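Local coordinates for protein nuclear hormone receptor FTZ-F1 (Drosophila melanogaster, PDB 2XHS) that probably regulates transcription as an NR5A-type nuclear receptor, its helical ligand-binding domain forming a complex with a peptide of the Fushi tarazu protein, at residues R10-I15 / L184-L189; Q20-R25 / F146-Y151; E108-L111 / Q115-N118. All coordinates share one frame; numbering follows the deposited sequence.

Interaction 1 of 3, residues R10-I15 / L184-L189; sequences RVSPMI and LLDYTL
Two aliphatic side chains of the 10-15 segment, Val11 and Ile15, close on Tyr187 of the 184-189 helix turn at different points along its side chain. Val11 meets the ring at its edge, near the ring plane, with CG2 3.9 Å from Tyr187 CE1. Ile15 works closer to the root: its CD1 lies 3.8 Å from Tyr187 CB and also reaches CG, and the two side chains cross at about a right angle. The extended Ile15 chain (chi2 -178°) carries CD1 that far. Tyr187 in turn has CG anti to its backbone N (chi1 -180°), which brings the CE1 edge of the ring to Val11 CG2 and leaves CB to Ile15. Beside this apolar contact, Ser12 OG and Asp186 OD2 approach to 4.3 Å, too far apart for a hydrogen bond. Ser12 occupies the N-cap position of helix 13-20, although its hydroxyl makes no capping bond.

The ring is anchored at its far end, where Tyr187 OH is hydrogen-bonded to the backbone N of Glu6 and thereby ties the N-terminal segment a second time to the same tyrosine. Leu5 packs on Tyr187 as well. Helix 13-20 thus begins against the C-terminal part of helix 170-191, and helix 148-159 also packs here, Cys153 touching Ile15 and Leu184, and Asp150 touching Leu184 and Tyr187.

Interaction 2 of 3, residues Q20-R25 / F146-Y151; sequences QSIDDR and FDMGDY
Ile22 and Met148, a selenomethionine, mark the closest backbone approach at 9.4 Å between their CA atoms, so that the loop entering helix 24-39 and the first turn of helix 148-159 meet through side chains alone. The Met148 chain reaches about halfway across this distance. Its CG stands anti to the backbone N (chi1 171°), and bends at chi2 and chi3 lay the terminal methyl against Ile22: CE is 4.0 Å from Ile22 CB and equally close to CG2. The two side chains slide past each other in opposite directions. Ile22 CD1 continues to the ring of Tyr151, 4.5 Å from CE2, a looser and oblique contact. From another direction Asp24 brings OD2 to 4.2 Å from Met148 CE, a carboxylate bordering the methyl; the same oxygen has a weak hydrogen bond from Asn103.

Behind Met148 the helix start is organised by Asp147 and Asp150, which form a capping box. Within it, Asp147 N donates to Asp150 OD2 at 2.9 Å, on the anti side and 21° out of the carboxylate plane.

Helix 77-102 flanks the contact: His98 touches Asp24 and Met148 and stacks on the Tyr151 ring, while Asp95 is hydrogen-bonded to Tyr151 OH. Trp65 of helix 47-67 and Val152 of helix 148-159 pack on Ile22, which therefore sits between these two helices.

Interaction 3 of 3, residues E108-L111 / Q115-N118; sequences ETQL and QVFN
The Phe117 ring lies on the face of the hairpin that also carries Thr109, and it is the root of the side chain that touches the facing segment: Phe117 CB is 4.1 Å from Thr109 CG2 and 4.2 Å from Leu111 CG. With CG anti to the backbone N (chi1 -173°), the ring itself leads away from the 108-111 segment toward helices 24-39 and 47-67, where Leu35, Leu50 and Met51 pack on it. Val116 is placed on the other face between Glu108 and Gln110. Its two methyls divide the neighbours, CG1 approaching Glu108 CB at 3.9 Å and CG2 approaching Gln110 OE1 at the same distance. The flat carboxylate of Glu108 also stands near CG1, on an extended chain.

The strands run antiparallel, 162° between their directions and 4.7 Å apart at the axes. Thr109 and Phe117 form a hydrogen-bonded pair: Phe117 N donates to Thr109 O at 3.0 Å, and Thr109 N returns a bond to Phe117 O. A third bond, Leu111 N to Gln115 O at 2.7 Å, closes the turn end. There Leu111 CD1 rests 3.9 Å from Gln115 CB, while the Gln115 amide is held by hydrogen bonds to Asn113 and to the backbone O of Val45.

Such a short two-stranded hairpin, following helix 77-102 in an otherwise helical domain, is characteristic of the nuclear receptor ligand-binding fold. Here Phe117, Leu111 and Gln115 join it to helices 24-39 and 47-67 and to the loop at Val45.

In the fold
Interactions 1 and 2 are neighbours, their centres about 13 Å apart, and they meet directly: Leu184 CD1 packs 3.7 Å from Asp150 OD1. Asp150 of helix 148-159 thus faces helix 170-191, while Met148 and Tyr151 face the 20-25 segment. Since helix 13-20 is followed directly by helix 24-39, the two contacts fasten successive parts of the N-terminal region to the body of the domain. Interaction 3 stands apart, its centre about 38 Å from that of interaction 1, on the opposite side of the chain's centre, and about 26 Å from that of interaction 2. Helix 24-39 spans this gap, starting at interaction 2 and packing through Leu35 and Thr39 against the hairpin.

Interaction 1 of 3, residues R10-I15 / L184-L189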
ATOM      1  N   ARG A  10      -9.149  -7.583  23.815  1.00 53.77           N
ATOM      2  CA  ARG A  10      -8.559  -6.345  24.258  1.00 53.17           C
ATOM      3  C   ARG A  10      -8.294  -5.274  23.225  1.00 52.11           C
ATOM      4  O   ARG A  10      -7.574  -4.372  23.490  1.00 53.12           O
ATOM      5  CB  ARG A  10      -7.318  -6.623  25.081  1.00 54.33           C
ATOM      6  CG  ARG A  10      -7.624  -7.252  26.398  1.00 54.08           C
ATOM      7  CD  ARG A  10      -7.631  -8.690  26.250  1.00 61.52           C
ATOM      8  NE  ARG A  10      -8.414  -9.394  27.243  1.00 66.63           N
ATOM      9  CZ  ARG A  10      -8.665 -10.682  27.149  1.00 71.42           C
ATOM     10  NH1 ARG A  10      -9.583 -11.085  26.299  1.00 73.66           N
ATOM     11  NH2 ARG A  10      -8.021 -11.565  27.882  1.00 73.12           N
ATOM     12  N   VAL A  11      -8.857  -5.378  22.053  1.00 50.37           N
ATOM     13  CA  VAL A  11      -8.639  -4.435  20.988  1.00 49.83           C
ATOM     14  C   VAL A  11      -9.696  -3.364  20.915  1.00 50.10           C
ATOM     15  O   VAL A  11     -10.838  -3.607  21.187  1.00 51.11           O
ATOM     16  CB  VAL A  11      -8.625  -5.155  19.661  1.00 49.54           C
ATOM     17  CG1 VAL A  11      -8.278  -4.223  18.577  1.00 48.14           C
ATOM     18  CG2 VAL A  11      -7.650  -6.275  19.709  1.00 45.82           C
ATOM     19  N   SER A  12      -9.301  -2.168  20.533  1.00 50.26           N
ATOM     20  CA  SER A  12     -10.227  -1.082  20.398  1.00 50.62           C
ATOM     21  C   SER A  12     -11.108  -1.311  19.240  1.00 50.96           C
ATOM     22  O   SER A  12     -10.785  -2.013  18.342  1.00 51.61           O
ATOM     23  CB  SER A  12      -9.498   0.216  20.190  1.00 50.23           C
ATOM     24  OG  SER A  12      -8.168  -0.039  19.868  1.00 51.72           O
ATOM     25  N   PRO A  13     -12.257  -0.707  19.299  1.00 51.76           N
ATOM     26  CA  PRO A  13     -13.246  -0.793  18.260  1.00 52.35           C
ATOM     27  C   PRO A  13     -12.752  -0.174  17.000  1.00 53.76           C
ATOM     28  O   PRO A  13     -13.102  -0.614  15.937  1.00 55.08           O
ATOM     29  CB  PRO A  13     -14.350   0.047  18.820  1.00 51.77           C
ATOM     30  CG  PRO A  13     -14.231  -0.101  20.199  1.00 50.73           C
ATOM     31  CD  PRO A  13     -12.850  -0.264  20.548  1.00 50.78           C
HETATM   32  N   MSE A  14     -11.973   0.877  17.129  1.00 54.40           N
HETATM   33  CA  MSE A  14     -11.535   1.620  15.987  1.00 54.82           C
HETATM   34  C   MSE A  14     -10.723   0.734  15.142  1.00 51.77           C
HETATM   35  O   MSE A  14     -10.881   0.679  13.957  1.00 50.62           O
HETATM   36  CB  MSE A  14     -10.643   2.741  16.461  1.00 57.46           C
HETATM   37  CG  MSE A  14     -10.663   3.972  15.607  1.00 65.69           C
HETATM   38 SE   MSE A  14      -9.128   5.005  15.932  1.00 85.91          SE
HETATM   39  CE  MSE A  14      -9.722   6.622  15.191  1.00 81.02           C
ATOM     40  N   ILE A  15      -9.819   0.047  15.784  1.00 48.92           N
ATOM     41  CA  ILE A  15      -8.972  -0.891  15.122  1.00 46.41           C
ATOM     42  C   ILE A  15      -9.703  -2.052  14.535  1.00 45.86           C
ATOM     43  O   ILE A  15      -9.352  -2.555  13.508  1.00 45.80           O
ATOM     44  CB  ILE A  15      -7.959  -1.388  16.031  1.00 45.62           C
ATOM     45  CG1 ILE A  15      -6.932  -0.304  16.243  1.00 45.23           C
ATOM     46  CG2 ILE A  15      -7.314  -2.543  15.424  1.00 46.71           C
ATOM     47  CD1 ILE A  15      -5.846  -0.699  17.098  1.00 46.61           C
ATOM     48  N   LEU A 184      -2.605   2.933  17.825  1.00 40.67           N
ATOM     49  CA  LEU A 184      -1.538   2.017  17.551  1.00 40.53           C
ATOM     50  C   LEU A 184      -0.705   1.818  18.749  1.00 41.76           C
ATOM     51  O   LEU A 184      -0.264   0.740  19.010  1.00 43.38           O
ATOM     52  CB  LEU A 184      -0.670   2.506  16.421  1.00 40.17           C
ATOM     53  CG  LEU A 184       0.446   1.624  15.895  1.00 37.96           C
ATOM     54  CD1 LEU A 184       0.003   0.258  15.687  1.00 37.08           C
ATOM     55  CD2 LEU A 184       0.845   2.192  14.617  1.00 36.73           C
ATOM     56  N   LEU A 185      -0.454   2.874  19.481  1.00 41.69           N
ATOM     57  CA  LEU A 185       0.326   2.736  20.663  1.00 41.28           C
ATOM     58  C   LEU A 185      -0.365   1.865  21.667  1.00 41.80           C
ATOM     59  O   LEU A 185       0.227   1.041  22.267  1.00 42.17           O
ATOM     60  CB  LEU A 185       0.573   4.101  21.252  1.00 40.97           C
ATOM     61  CG  LEU A 185       1.294   4.197  22.571  1.00 39.71           C
ATOM     62  CD1 LEU A 185       2.577   3.514  22.519  1.00 38.24           C
ATOM     63  CD2 LEU A 185       1.517   5.610  22.753  1.00 41.88           C
ATOM     64  N   ASP A 186      -1.643   2.058  21.844  1.00 42.80           N
ATOM     65  CA  ASP A 186      -2.398   1.300  22.794  1.00 44.16           C
ATOM     66  C   ASP A 186      -2.369  -0.157  22.432  1.00 44.34           C
ATOM     67  O   ASP A 186      -2.239  -1.004  23.264  1.00 44.10           O
ATOM     68  CB  ASP A 186      -3.825   1.835  22.730  1.00 44.88           C
ATOM     69  CG  ASP A 186      -4.768   1.162  23.666  1.00 47.92           C
ATOM     70  OD1 ASP A 186      -4.377   0.744  24.737  1.00 53.64           O
ATOM     71  OD2 ASP A 186      -5.933   1.057  23.331  1.00 49.77           O
ATOM     72  N   TYR A 187      -2.511  -0.452  21.163  1.00 44.92           N
ATOM     73  CA  TYR A 187      -2.575  -1.810  20.733  1.00 44.39           C
ATOM     74  C   TYR A 187      -1.283  -2.480  21.059  1.00 45.06           C
ATOM     75  O   TYR A 187      -1.258  -3.570  21.557  1.00 44.97           O
ATOM     76  CB  TYR A 187      -2.895  -1.843  19.242  1.00 44.02           C
ATOM     77  CG  TYR A 187      -3.003  -3.208  18.636  1.00 43.36           C
ATOM     78  CD1 TYR A 187      -3.937  -4.108  19.054  1.00 43.43           C
ATOM     79  CD2 TYR A 187      -2.165  -3.590  17.644  1.00 42.71           C
ATOM     80  CE1 TYR A 187      -4.010  -5.348  18.498  1.00 43.18           C
ATOM     81  CE2 TYR A 187      -2.238  -4.809  17.105  1.00 44.55           C
ATOM     82  CZ  TYR A 187      -3.158  -5.689  17.529  1.00 43.86           C
ATOM     83  OH  TYR A 187      -3.212  -6.926  16.970  1.00 42.55           O
ATOM     84  N   THR A 188      -0.189  -1.817  20.795  1.00 45.37           N
ATOM     85  CA  THR A 188       1.073  -2.438  21.052  1.00 46.39           C
ATOM     86  C   THR A 188       1.228  -2.713  22.492  1.00 45.96           C
ATOM     87  O   THR A 188       1.723  -3.734  22.863  1.00 46.39           O
ATOM     88  CB  THR A 188       2.182  -1.511  20.745  1.00 45.51           C
ATOM     89  OG1 THR A 188       2.008  -0.364  21.550  1.00 51.32           O
ATOM     90  CG2 THR A 188       2.100  -1.088  19.379  1.00 45.80           C
ATOM     91  N   LEU A 189       0.868  -1.755  23.315  1.00 46.11           N
ATOM     92  CA  LEU A 189       1.037  -1.921  24.737  1.00 45.83           C
ATOM     93  C   LEU A 189       0.209  -3.003  25.374  1.00 45.39           C
ATOM     94  O   LEU A 189       0.700  -3.747  26.166  1.00 43.96           O
ATOM     95  CB  LEU A 189       0.755  -0.600  25.419  1.00 46.37           C
ATOM     96  CG  LEU A 189       1.859   0.381  25.126  1.00 47.26           C
ATOM     97  CD1 LEU A 189       1.648   1.679  25.795  1.00 48.25           C
ATOM     98  CD2 LEU A 189       3.090  -0.225  25.605  1.00 48.74           C
TER

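Interaction 2 of 3, residues Q20-R25 / F146-Y151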
ATOM      1  N   GLN A  20     -11.716  -4.190   9.392  1.00 57.77           N
ATOM      2  CA  GLN A  20     -12.921  -4.477   8.671  1.00 60.75           C
ATOM      3  C   GLN A  20     -12.805  -4.128   7.231  1.00 61.37           C
ATOM      4  O   GLN A  20     -13.385  -4.742   6.379  1.00 62.48           O
ATOM      5  CB  GLN A  20     -14.037  -3.663   9.257  1.00 62.00           C
ATOM      6  CG  GLN A  20     -14.822  -4.400  10.255  1.00 67.61           C
ATOM      7  CD  GLN A  20     -15.079  -5.772   9.801  1.00 74.56           C
ATOM      8  OE1 GLN A  20     -15.322  -5.997   8.639  1.00 78.60           O
ATOM      9  NE2 GLN A  20     -15.030  -6.711  10.705  1.00 77.22           N
ATOM     10  N   SER A  21     -12.042  -3.101   6.978  1.00 61.78           N
ATOM     11  CA  SER A  21     -11.955  -2.505   5.689  1.00 62.13           C
ATOM     12  C   SER A  21     -11.015  -3.220   4.792  1.00 61.96           C
ATOM     13  O   SER A  21     -10.882  -2.895   3.649  1.00 62.65           O
ATOM     14  CB  SER A  21     -11.513  -1.090   5.878  1.00 62.39           C
ATOM     15  OG  SER A  21     -12.133  -0.609   7.026  1.00 64.06           O
ATOM     16  N   ILE A  22     -10.390  -4.250   5.296  1.00 61.94           N
ATOM     17  CA  ILE A  22      -9.461  -4.976   4.495  1.00 61.54           C
ATOM     18  C   ILE A  22     -10.028  -6.288   4.058  1.00 62.77           C
ATOM     19  O   ILE A  22     -10.445  -7.073   4.867  1.00 63.99           O
ATOM     20  CB  ILE A  22      -8.240  -5.282   5.310  1.00 60.12           C
ATOM     21  CG1 ILE A  22      -7.719  -4.014   5.941  1.00 60.43           C
ATOM     22  CG2 ILE A  22      -7.184  -5.814   4.462  1.00 60.33           C
ATOM     23  CD1 ILE A  22      -7.317  -3.020   4.974  1.00 61.28           C
ATOM     24  N   ASP A  23     -10.044  -6.538   2.764  1.00 63.42           N
ATOM     25  CA  ASP A  23     -10.350  -7.854   2.292  1.00 63.79           C
ATOM     26  C   ASP A  23      -9.114  -8.330   1.591  1.00 63.02           C
ATOM     27  O   ASP A  23      -8.893  -7.997   0.470  1.00 63.23           O
ATOM     28  CB  ASP A  23     -11.500  -7.820   1.316  1.00 65.24           C
ATOM     29  CG  ASP A  23     -12.265  -9.113   1.277  1.00 70.18           C
ATOM     30  OD1 ASP A  23     -11.661 -10.177   1.425  1.00 72.74           O
ATOM     31  OD2 ASP A  23     -13.482  -9.076   1.074  1.00 74.11           O
ATOM     32  N   ASP A  24      -8.299  -9.108   2.270  1.00 62.50           N
ATOM     33  CA  ASP A  24      -7.099  -9.630   1.689  1.00 62.04           C
ATOM     34  C   ASP A  24      -7.490 -10.513   0.559  1.00 62.96           C
ATOM     35  O   ASP A  24      -6.821 -10.592  -0.432  1.00 63.67           O
ATOM     36  CB  ASP A  24      -6.294 -10.450   2.689  1.00 61.48           C
ATOM     37  CG  ASP A  24      -5.489  -9.616   3.602  1.00 57.58           C
ATOM     38  OD1 ASP A  24      -5.344  -8.434   3.335  1.00 53.33           O
ATOM     39  OD2 ASP A  24      -4.979 -10.142   4.580  1.00 50.36           O
ATOM     40  N   ARG A  25      -8.579 -11.219   0.715  1.00 64.15           N
ATOM     41  CA  ARG A  25      -8.944 -12.173  -0.294  1.00 65.64           C
ATOM     42  C   ARG A  25      -9.204 -11.541  -1.626  1.00 63.75           C
ATOM     43  O   ARG A  25      -8.837 -12.069  -2.652  1.00 62.33           O
ATOM     44  CB  ARG A  25     -10.158 -12.950   0.154  1.00 67.60           C
ATOM     45  CG  ARG A  25      -9.804 -14.222   0.867  1.00 72.95           C
ATOM     46  CD  ARG A  25     -10.942 -15.199   0.837  1.00 82.17           C
ATOM     47  NE  ARG A  25     -11.123 -15.798   2.144  1.00 88.95           N
ATOM     48  CZ  ARG A  25     -12.228 -15.689   2.862  1.00 92.73           C
ATOM     49  NH1 ARG A  25     -13.265 -15.040   2.378  1.00 93.98           N
ATOM     50  NH2 ARG A  25     -12.304 -16.252   4.052  1.00 93.37           N
ATOM     51  N   PHE A 146       4.923  -7.862  13.408  1.00 40.34           N
ATOM     52  CA  PHE A 146       4.033  -7.052  12.622  1.00 39.93           C
ATOM     53  C   PHE A 146       2.781  -7.833  12.394  1.00 40.01           C
ATOM     54  O   PHE A 146       2.829  -8.922  11.911  1.00 42.37           O
ATOM     55  CB  PHE A 146       4.740  -6.861  11.289  1.00 39.28           C
ATOM     56  CG  PHE A 146       4.027  -5.995  10.311  1.00 39.42           C
ATOM     57  CD1 PHE A 146       3.534  -4.792  10.668  1.00 39.64           C
ATOM     58  CD2 PHE A 146       3.910  -6.380   9.014  1.00 34.38           C
ATOM     59  CE1 PHE A 146       2.923  -4.029   9.765  1.00 38.66           C
ATOM     60  CE2 PHE A 146       3.302  -5.611   8.130  1.00 31.77           C
ATOM     61  CZ  PHE A 146       2.803  -4.446   8.500  1.00 36.13           C
ATOM     62  N   ASP A 147       1.641  -7.272  12.726  1.00 38.25           N
ATOM     63  CA  ASP A 147       0.408  -8.000  12.594  1.00 37.96           C
ATOM     64  C   ASP A 147      -0.599  -7.263  11.772  1.00 38.25           C
ATOM     65  O   ASP A 147      -0.343  -6.203  11.319  1.00 37.97           O
ATOM     66  CB  ASP A 147      -0.153  -8.399  13.946  1.00 38.47           C
ATOM     67  CG  ASP A 147      -0.981  -7.369  14.529  1.00 37.87           C
ATOM     68  OD1 ASP A 147      -1.222  -6.423  13.817  1.00 40.90           O
ATOM     69  OD2 ASP A 147      -1.412  -7.496  15.663  1.00 34.76           O
HETATM   70  N   MSE A 148      -1.751  -7.855  11.567  1.00 39.22           N
HETATM   71  CA  MSE A 148      -2.761  -7.256  10.744  1.00 39.90           C
HETATM   72  C   MSE A 148      -3.182  -5.945  11.333  1.00 38.52           C
HETATM   73  O   MSE A 148      -3.478  -5.025  10.646  1.00 37.69           O
HETATM   74  CB  MSE A 148      -3.945  -8.187  10.637  1.00 40.48           C
HETATM   75  CG  MSE A 148      -5.184  -7.627   9.971  1.00 47.22           C
HETATM   76 SE   MSE A 148      -5.164  -7.525   8.109  1.00 65.46          SE
HETATM   77  CE  MSE A 148      -6.839  -8.098   7.711  1.00 64.38           C
ATOM     78  N   GLY A 149      -3.220  -5.866  12.633  1.00 38.73           N
ATOM     79  CA  GLY A 149      -3.581  -4.639  13.283  1.00 37.99           C
ATOM     80  C   GLY A 149      -2.617  -3.515  13.083  1.00 38.40           C
ATOM     81  O   GLY A 149      -2.998  -2.408  12.886  1.00 38.52           O
ATOM     82  N   ASP A 150      -1.349  -3.830  13.156  1.00 37.08           N
ATOM     83  CA  ASP A 150      -0.319  -2.872  12.960  1.00 35.96           C
ATOM     84  C   ASP A 150      -0.369  -2.329  11.581  1.00 36.66           C
ATOM     85  O   ASP A 150      -0.204  -1.176  11.369  1.00 38.85           O
ATOM     86  CB  ASP A 150       1.017  -3.552  13.116  1.00 36.14           C
ATOM     87  CG  ASP A 150       1.256  -4.038  14.472  1.00 38.06           C
ATOM     88  OD1 ASP A 150       0.935  -3.327  15.394  1.00 40.76           O
ATOM     89  OD2 ASP A 150       1.798  -5.109  14.636  1.00 39.46           O
ATOM     90  N   TYR A 151      -0.577  -3.204  10.631  1.00 35.63           N
ATOM     91  CA  TYR A 151      -0.564  -2.861   9.238  1.00 35.68           C
ATOM     92  C   TYR A 151      -1.620  -1.869   8.834  1.00 35.98           C
ATOM     93  O   TYR A 151      -1.382  -1.046   8.021  1.00 37.47           O
ATOM     94  CB  TYR A 151      -0.646  -4.138   8.418  1.00 35.70           C
ATOM     95  CG  TYR A 151      -1.247  -4.009   7.054  1.00 38.05           C
ATOM     96  CD1 TYR A 151      -0.542  -3.482   6.018  1.00 41.07           C
ATOM     97  CD2 TYR A 151      -2.515  -4.432   6.803  1.00 38.21           C
ATOM     98  CE1 TYR A 151      -1.076  -3.362   4.808  1.00 41.38           C
ATOM     99  CE2 TYR A 151      -3.050  -4.301   5.589  1.00 40.86           C
ATOM    100  CZ  TYR A 151      -2.322  -3.775   4.593  1.00 41.25           C
ATOM    101  OH  TYR A 151      -2.848  -3.652   3.360  1.00 45.49           O
TER

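Interaction 3 of 3, residues E108-L111 / Q115-N118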
ATOM      1  N   GLU A 108       7.661 -15.151  -7.317  1.00 48.99           N
ATOM      2  CA  GLU A 108       7.331 -15.294  -8.711  1.00 50.88           C
ATOM      3  C   GLU A 108       6.292 -16.339  -8.904  1.00 50.86           C
ATOM      4  O   GLU A 108       6.008 -17.059  -8.017  1.00 49.54           O
ATOM      5  CB  GLU A 108       8.561 -15.650  -9.501  1.00 51.89           C
ATOM      6  CG  GLU A 108       9.193 -16.902  -9.065  1.00 58.03           C
ATOM      7  CD  GLU A 108      10.541 -17.094  -9.650  1.00 64.47           C
ATOM      8  OE1 GLU A 108      11.418 -16.269  -9.403  1.00 63.35           O
ATOM      9  OE2 GLU A 108      10.734 -18.090 -10.346  1.00 68.29           O
ATOM     10  N   THR A 109       5.694 -16.377 -10.070  1.00 52.79           N
ATOM     11  CA  THR A 109       4.692 -17.358 -10.367  1.00 54.86           C
ATOM     12  C   THR A 109       4.778 -17.729 -11.825  1.00 56.13           C
ATOM     13  O   THR A 109       5.232 -16.964 -12.609  1.00 57.50           O
ATOM     14  CB  THR A 109       3.333 -16.815 -10.050  1.00 54.40           C
ATOM     15  OG1 THR A 109       2.373 -17.846 -10.185  1.00 56.91           O
ATOM     16  CG2 THR A 109       2.986 -15.765 -10.989  1.00 54.80           C
ATOM     17  N   GLN A 110       4.380 -18.936 -12.172  1.00 57.82           N
ATOM     18  CA  GLN A 110       4.385 -19.379 -13.545  1.00 58.50           C
ATOM     19  C   GLN A 110       3.096 -18.925 -14.140  1.00 58.87           C
ATOM     20  O   GLN A 110       2.057 -19.128 -13.579  1.00 59.11           O
ATOM     21  CB  GLN A 110       4.447 -20.889 -13.605  1.00 60.23           C
ATOM     22  CG  GLN A 110       5.799 -21.461 -13.829  1.00 62.70           C
ATOM     23  CD  GLN A 110       6.108 -21.574 -15.271  1.00 70.05           C
ATOM     24  OE1 GLN A 110       7.238 -21.781 -15.655  1.00 71.93           O
ATOM     25  NE2 GLN A 110       5.101 -21.434 -16.092  1.00 73.30           N
ATOM     26  N   LEU A 111       3.165 -18.320 -15.298  1.00 58.48           N
ATOM     27  CA  LEU A 111       2.016 -17.697 -15.872  1.00 59.01           C
ATOM     28  C   LEU A 111       0.992 -18.502 -16.619  1.00 59.98           C
ATOM     29  O   LEU A 111      -0.041 -17.972 -16.942  1.00 61.49           O
ATOM     30  CB  LEU A 111       2.474 -16.592 -16.765  1.00 58.88           C
ATOM     31  CG  LEU A 111       2.588 -15.280 -16.048  1.00 59.54           C
ATOM     32  CD1 LEU A 111       3.002 -14.296 -17.046  1.00 61.11           C
ATOM     33  CD2 LEU A 111       1.268 -14.932 -15.510  1.00 54.39           C
ATOM     34  N   GLN A 115       5.572 -18.381 -19.051  1.00 58.01           N
ATOM     35  CA  GLN A 115       6.233 -17.147 -18.774  1.00 56.72           C
ATOM     36  C   GLN A 115       6.178 -16.979 -17.274  1.00 55.38           C
ATOM     37  O   GLN A 115       5.323 -17.520 -16.624  1.00 55.04           O
ATOM     38  CB  GLN A 115       5.503 -16.029 -19.483  1.00 57.08           C
ATOM     39  CG  GLN A 115       6.372 -15.169 -20.351  1.00 56.03           C
ATOM     40  CD  GLN A 115       5.574 -14.247 -21.197  1.00 55.17           C
ATOM     41  OE1 GLN A 115       4.520 -14.596 -21.670  1.00 54.32           O
ATOM     42  NE2 GLN A 115       6.069 -13.064 -21.395  1.00 53.44           N
ATOM     43  N   VAL A 116       7.104 -16.237 -16.714  1.00 53.80           N
ATOM     44  CA  VAL A 116       7.163 -16.101 -15.283  1.00 52.77           C
ATOM     45  C   VAL A 116       7.018 -14.662 -14.848  1.00 52.31           C
ATOM     46  O   VAL A 116       7.717 -13.818 -15.327  1.00 53.02           O
ATOM     47  CB  VAL A 116       8.489 -16.672 -14.777  1.00 52.73           C
ATOM     48  CG1 VAL A 116       8.688 -16.388 -13.329  1.00 52.90           C
ATOM     49  CG2 VAL A 116       8.523 -18.131 -15.009  1.00 52.38           C
ATOM     50  N   PHE A 117       6.131 -14.397 -13.904  1.00 50.97           N
ATOM     51  CA  PHE A 117       5.938 -13.050 -13.422  1.00 50.22           C
ATOM     52  C   PHE A 117       6.585 -12.844 -12.090  1.00 49.81           C
ATOM     53  O   PHE A 117       6.339 -13.575 -11.184  1.00 50.20           O
ATOM     54  CB  PHE A 117       4.462 -12.723 -13.296  1.00 49.43           C
ATOM     55  CG  PHE A 117       4.195 -11.295 -12.962  1.00 51.26           C
ATOM     56  CD1 PHE A 117       4.328 -10.319 -13.907  1.00 52.00           C
ATOM     57  CD2 PHE A 117       3.830 -10.921 -11.706  1.00 50.53           C
ATOM     58  CE1 PHE A 117       4.095  -9.046 -13.600  1.00 50.16           C
ATOM     59  CE2 PHE A 117       3.616  -9.653 -11.417  1.00 48.85           C
ATOM     60  CZ  PHE A 117       3.739  -8.719 -12.360  1.00 51.92           C
ATOM     61  N   ASN A 118       7.399 -11.814 -11.969  1.00 48.79           N
ATOM     62  CA  ASN A 118       8.056 -11.523 -10.735  1.00 47.64           C
ATOM     63  C   ASN A 118       7.144 -10.717  -9.900  1.00 47.12           C
ATOM     64  O   ASN A 118       7.029  -9.552 -10.076  1.00 48.83           O
ATOM     65  CB  ASN A 118       9.279 -10.701 -11.022  1.00 47.90           C
ATOM     66  CG  ASN A 118      10.123 -10.495  -9.836  1.00 49.41           C
ATOM     67  OD1 ASN A 118      10.336 -11.389  -9.075  1.00 57.54           O
ATOM     68  ND2 ASN A 118      10.611  -9.313  -9.668  1.00 48.34           N
TER